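Local coordinates for conjugal transfer protein TRWB (Escherichia coli, PDB 1E9R) that probably couples the DNA-processing complex to the transport channel in bacterial conjugation, as a hexameric ring NTPase that resembles ring helicases and F1-ATPase, at residues L152-T157 against R170-W175; K113-F118 against P219-M224. One frame throughout, in Å; residues are numbered along the deposited sequence.

Contact 1 (L152-T157 against R170-W175); sequences LLLRET and RELFHW
A helical bundle built on the nucleotide-binding domain of this P-loop coupling protein holds the contact, in which neighbouring helices 141-163 and 169-178 pack through Leu154, Thr157, Leu172 and Trp175. The helix segments run at 133° to each other, nearer antiparallel than parallel, with their axes 10.5 Å apart at closest approach. No hydrogen bond crosses between them. Leu172 and Thr157 carry the contact, and Leu172 divides its two methyls between its partners. CD1 of Leu172 meets CG2 of Thr157 at 3.5 Å. CD2 of Leu172 reaches CD1 of Leu154 at 3.7 Å, the two leucine side chains crossing at about a right angle. CG2 of Thr157 also touches CB of Trp175 at 4.0 Å, while the indole turns away and stacks with Phe187 of helix 181-188. Thr157 keeps its polar side within its own helix. Its CG2 stands anti to the backbone N, while OG1 lies beside that N (chi1 -60°) and bonds back to Leu153 O. A serine here would lack CG2 and would probably open a gap against CD1 of Leu172 and CB of Trp175. Leu153 O takes OG1 of Thr157, at 2.7 Å, and the amide N of Thr157 from opposite faces of its carbonyl plane.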
# COMPACT_ATOMS: atom_id res chain seq x y z
N LEU B 152 -21.11 12.43 19.54
CA LEU B 152 -22.09 13.50 19.35
C LEU B 152 -23.41 13.06 20.00
O LEU B 152 -23.99 13.79 20.81
CB LEU B 152 -22.34 13.78 17.87
CG LEU B 152 -23.55 14.71 17.63
CD1 LEU B 152 -23.26 16.10 18.19
CD2 LEU B 152 -23.86 14.78 16.16
N LEU B 153 -23.87 11.87 19.65
CA LEU B 153 -25.10 11.34 20.21
C LEU B 153 -24.95 11.16 21.72
O LEU B 153 -25.87 11.45 22.49
CB LEU B 153 -25.45 10.00 19.57
CG LEU B 153 -26.69 9.28 20.13
CD1 LEU B 153 -27.88 10.18 20.06
CD2 LEU B 153 -26.95 8.02 19.34
N LEU B 154 -23.77 10.70 22.15
CA LEU B 154 -23.53 10.50 23.57
C LEU B 154 -23.53 11.80 24.36
O LEU B 154 -24.31 11.94 25.30
CB LEU B 154 -22.21 9.79 23.80
CG LEU B 154 -21.92 9.49 25.28
CD1 LEU B 154 -22.87 8.41 25.78
CD2 LEU B 154 -20.47 9.05 25.44
N ARG B 155 -22.67 12.74 24.00
CA ARG B 155 -22.58 13.98 24.76
C ARG B 155 -23.86 14.82 24.82
O ARG B 155 -24.15 15.42 25.86
CB ARG B 155 -21.39 14.83 24.29
CG ARG B 155 -21.58 15.59 23.00
CD ARG B 155 -20.33 16.42 22.70
NE ARG B 155 -19.40 15.71 21.83
CZ ARG B 155 -19.41 15.81 20.51
NH1 ARG B 155 -20.29 16.59 19.90
NH2 ARG B 155 -18.55 15.11 19.78
N GLU B 156 -24.63 14.85 23.74
CA GLU B 156 -25.87 15.61 23.73
C GLU B 156 -26.97 14.90 24.54
O GLU B 156 -27.69 15.55 25.30
CB GLU B 156 -26.35 15.86 22.30
CG GLU B 156 -25.49 16.88 21.56
CD GLU B 156 -25.28 18.17 22.35
OE1 GLU B 156 -26.28 18.83 22.73
OE2 GLU B 156 -24.11 18.54 22.61
N THR B 157 -27.08 13.58 24.40
CA THR B 157 -28.09 12.84 25.15
C THR B 157 -27.80 12.93 26.64
O THR B 157 -28.67 13.28 27.43
CB THR B 157 -28.11 11.35 24.75
OG1 THR B 157 -28.42 11.24 23.36
CG2 THR B 157 -29.16 10.58 25.54
N ARG B 170 -28.74 3.95 32.57
CA ARG B 170 -29.79 3.11 32.03
C ARG B 170 -30.64 3.96 31.07
O ARG B 170 -30.97 3.52 29.98
CB ARG B 170 -30.63 2.55 33.17
CG ARG B 170 -31.32 1.22 32.86
CD ARG B 170 -31.26 0.28 34.07
NE ARG B 170 -30.07 -0.57 34.05
CZ ARG B 170 -29.67 -1.33 35.07
NH1 ARG B 170 -30.37 -1.35 36.21
NH2 ARG B 170 -28.59 -2.10 34.95
N GLU B 171 -30.96 5.17 31.49
CA GLU B 171 -31.75 6.09 30.66
C GLU B 171 -30.97 6.48 29.40
O GLU B 171 -31.54 6.58 28.30
CB GLU B 171 -32.11 7.36 31.44
CG GLU B 171 -33.45 7.29 32.17
CD GLU B 171 -34.63 7.18 31.21
OE1 GLU B 171 -34.84 8.12 30.40
OE2 GLU B 171 -35.35 6.14 31.27
N LEU B 172 -29.67 6.71 29.58
CA LEU B 172 -28.77 7.07 28.50
C LEU B 172 -28.72 5.93 27.49
O LEU B 172 -28.80 6.15 26.29
CB LEU B 172 -27.37 7.32 29.06
CG LEU B 172 -26.29 7.75 28.07
CD1 LEU B 172 -26.67 9.07 27.40
CD2 LEU B 172 -24.99 7.89 28.81
N PHE B 173 -28.60 4.72 28.00
CA PHE B 173 -28.54 3.56 27.12
C PHE B 173 -29.86 3.34 26.39
O PHE B 173 -29.87 2.91 25.24
CB PHE B 173 -28.17 2.32 27.93
CG PHE B 173 -27.96 1.09 27.10
CD1 PHE B 173 -26.79 0.91 26.38
CD2 PHE B 173 -28.92 0.08 27.06
CE1 PHE B 173 -26.57 -0.26 25.65
CE2 PHE B 173 -28.72 -1.10 26.34
CZ PHE B 173 -27.54 -1.27 25.63
N HIS B 174 -30.98 3.62 27.06
CA HIS B 174 -32.29 3.42 26.44
C HIS B 174 -32.45 4.33 25.23
O HIS B 174 -32.76 3.90 24.12
CB HIS B 174 -33.42 3.72 27.43
CG HIS B 174 -34.78 3.76 26.80
ND1 HIS B 174 -35.41 2.62 26.33
CD2 HIS B 174 -35.58 4.80 26.47
CE1 HIS B 174 -36.54 2.97 25.74
NE2 HIS B 174 -36.67 4.28 25.81
N TRP B 175 -32.26 5.62 25.47
CA TRP B 175 -32.39 6.61 24.43
C TRP B 175 -31.45 6.39 23.26
O TRP B 175 -31.88 6.39 22.11
CB TRP B 175 -32.15 7.99 25.03
CG TRP B 175 -33.33 8.50 25.79
CD1 TRP B 175 -33.40 8.82 27.12
CD2 TRP B 175 -34.63 8.74 25.25
NE1 TRP B 175 -34.67 9.24 27.44
CE2 TRP B 175 -35.45 9.20 26.31
CE3 TRP B 175 -35.19 8.61 23.97
CZ2 TRP B 175 -36.79 9.52 26.13
CZ3 TRP B 175 -36.52 8.93 23.79
CH2 TRP B 175 -37.31 9.38 24.87

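Contact 2 (K113-F118 against P219-M224); sequences KGWSFF and PEHVTM
Trp115 and His221 lie side by side and point the same way, with CZ3 of Trp115 3.9 Å from ND1 of His221. The imidazole nitrogen sits at the edge of the indole, near its plane, so the two rings are not stacked. Met224 adds a looser contact, its CB 4.3 Å from Trp115 O. No direct hydrogen bond joins the segments, but two waters bridge them. One water donates to Trp115 O at 2.8 Å and to His221 O at 2.7 Å, tying the loop backbone to the helix. The other accepts from Phe117 N at 2.7 Å and pairs with His221 ND1 at 3.1 Å. This second water lies in plane at the edge of the Phe117 ring. The amide N of Phe117 lies over one face of the Trp115 ring, offset toward its rim. With CG anti to the backbone N (chi1 177°), the Trp115 indole extends along the His221 side chain. Farther out, Trp115 NE1 bonds to Glu120, and Trp262 of helix 252-269 meets the indole edge-to-face. Leu258 of that helix packs on both His221 and Met224. A backbone bond between Trp115 and Pro225 holds the chain just beyond Met224. The contact thus joins the loop after strand 103-105 to helix 219-223 through two bridging waters. That strand is the outermost on its side of the mixed, mostly parallel sheet of the P-loop NTPase fold.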
# COMPACT_ATOMS: atom_id res chain seq x y z
N LYS B 113 -16.10 0.57 43.74
CA LYS B 113 -16.76 1.82 44.08
C LYS B 113 -17.87 1.98 43.03
O LYS B 113 -17.85 1.30 41.99
CB LYS B 113 -15.79 2.99 43.97
CG LYS B 113 -14.52 2.83 44.78
CD LYS B 113 -14.74 3.04 46.26
CE LYS B 113 -15.25 4.45 46.54
NZ LYS B 113 -15.45 4.68 48.00
N GLY B 114 -18.82 2.87 43.29
CA GLY B 114 -19.90 3.10 42.34
C GLY B 114 -19.45 4.19 41.40
O GLY B 114 -18.81 5.14 41.84
N TRP B 115 -19.77 4.08 40.10
CA TRP B 115 -19.30 5.09 39.16
C TRP B 115 -20.01 5.11 37.81
O TRP B 115 -20.59 4.11 37.38
CB TRP B 115 -17.80 4.87 38.92
CG TRP B 115 -17.16 5.79 37.90
CD1 TRP B 115 -16.54 6.99 38.15
CD2 TRP B 115 -17.06 5.58 36.49
NE1 TRP B 115 -16.06 7.53 36.98
CE2 TRP B 115 -16.37 6.68 35.94
CE3 TRP B 115 -17.49 4.55 35.63
CZ2 TRP B 115 -16.10 6.79 34.57
CZ3 TRP B 115 -17.22 4.67 34.27
CH2 TRP B 115 -16.53 5.78 33.76
N SER B 116 -19.95 6.27 37.15
CA SER B 116 -20.51 6.47 35.81
C SER B 116 -19.75 7.70 35.35
O SER B 116 -19.37 8.51 36.19
CB SER B 116 -22.00 6.81 35.84
OG SER B 116 -22.21 8.21 36.00
N PHE B 117 -19.53 7.86 34.06
CA PHE B 117 -18.77 9.01 33.60
C PHE B 117 -19.41 10.33 34.01
O PHE B 117 -18.75 11.37 33.98
CB PHE B 117 -18.53 8.96 32.09
CG PHE B 117 -19.71 9.37 31.26
CD1 PHE B 117 -20.72 8.47 30.96
CD2 PHE B 117 -19.80 10.67 30.76
CE1 PHE B 117 -21.79 8.86 30.16
CE2 PHE B 117 -20.87 11.06 29.97
CZ PHE B 117 -21.87 10.16 29.67
N PHE B 118 -20.68 10.31 34.39
CA PHE B 118 -21.35 11.54 34.81
C PHE B 118 -20.60 12.19 35.97
O PHE B 118 -20.54 13.42 36.07
CB PHE B 118 -22.80 11.27 35.25
CG PHE B 118 -23.77 11.15 34.11
CD1 PHE B 118 -24.24 12.28 33.46
CD2 PHE B 118 -24.23 9.90 33.69
CE1 PHE B 118 -25.15 12.19 32.39
CE2 PHE B 118 -25.14 9.79 32.62
CZ PHE B 118 -25.60 10.94 31.98
N PRO B 219 -22.80 -0.88 27.13
CA PRO B 219 -23.20 -2.03 27.97
C PRO B 219 -22.62 -2.12 29.40
O PRO B 219 -23.35 -1.97 30.38
CB PRO B 219 -22.83 -3.22 27.09
CG PRO B 219 -23.20 -2.71 25.72
CD PRO B 219 -22.63 -1.30 25.72
N GLU B 220 -21.31 -2.37 29.53
CA GLU B 220 -20.68 -2.49 30.84
C GLU B 220 -20.80 -1.23 31.71
O GLU B 220 -20.70 -1.30 32.93
CB GLU B 220 -19.22 -2.87 30.68
CG GLU B 220 -19.01 -4.23 30.04
CD GLU B 220 -19.80 -5.34 30.74
OE1 GLU B 220 -19.81 -5.38 31.99
OE2 GLU B 220 -20.39 -6.18 30.04
N HIS B 221 -20.99 -0.08 31.08
CA HIS B 221 -21.13 1.17 31.82
C HIS B 221 -22.49 1.16 32.49
O HIS B 221 -22.69 1.75 33.55
CB HIS B 221 -21.07 2.37 30.86
CG HIS B 221 -19.71 2.65 30.31
ND1 HIS B 221 -18.88 3.61 30.85
CD2 HIS B 221 -19.03 2.11 29.28
CE1 HIS B 221 -17.75 3.66 30.17
NE2 HIS B 221 -17.81 2.75 29.21
N VAL B 222 -23.44 0.48 31.84
CA VAL B 222 -24.80 0.40 32.34
C VAL B 222 -24.89 -0.54 33.53
O VAL B 222 -25.51 -0.21 34.54
CB VAL B 222 -25.78 -0.09 31.23
CG1 VAL B 222 -27.19 -0.15 31.79
CG2 VAL B 222 -25.73 0.84 30.02
N THR B 223 -24.27 -1.70 33.39
CA THR B 223 -24.28 -2.71 34.44
C THR B 223 -23.32 -2.40 35.59
O THR B 223 -23.34 -3.07 36.62
CB THR B 223 -23.93 -4.09 33.85
OG1 THR B 223 -22.58 -4.08 33.37
CG2 THR B 223 -24.88 -4.41 32.70
N MET B 224 -22.48 -1.39 35.40
CA MET B 224 -21.52 -0.98 36.42
C MET B 224 -22.26 -0.44 37.62
O MET B 224 -23.10 0.45 37.50
CB MET B 224 -20.60 0.12 35.88
CG MET B 224 -19.10 -0.05 36.22
SD MET B 224 -18.55 0.35 37.88
CE MET B 224 -17.36 -0.84 38.12
O HOH W 1 -21.09 3.60 34.68
O HOH W 2 -20.31 5.75 32.59

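Contacts 1 and 2 form one continuous packed region, with centres 13 Å apart. Along the chain, both segments of contact 1 fall between those of contact 2. Leu172 joins the two directly, its CD2 3.6 Å from CE1 of Phe117. Phe173, on the same helix as Leu172, adds a second joint, with its CB 3.5 Å from CG2 of Val222. Helix 169-178 therefore packs on both segments of contact 2. Contact 1 lies farther out, its centre about 28 Å from the chain centre, against about 21 Å for contact 2. Contact 1 also reaches the subunit boundary, where Leu152 packs on Phe212 of one neighbouring subunit and Phe173 on Leu192 of another.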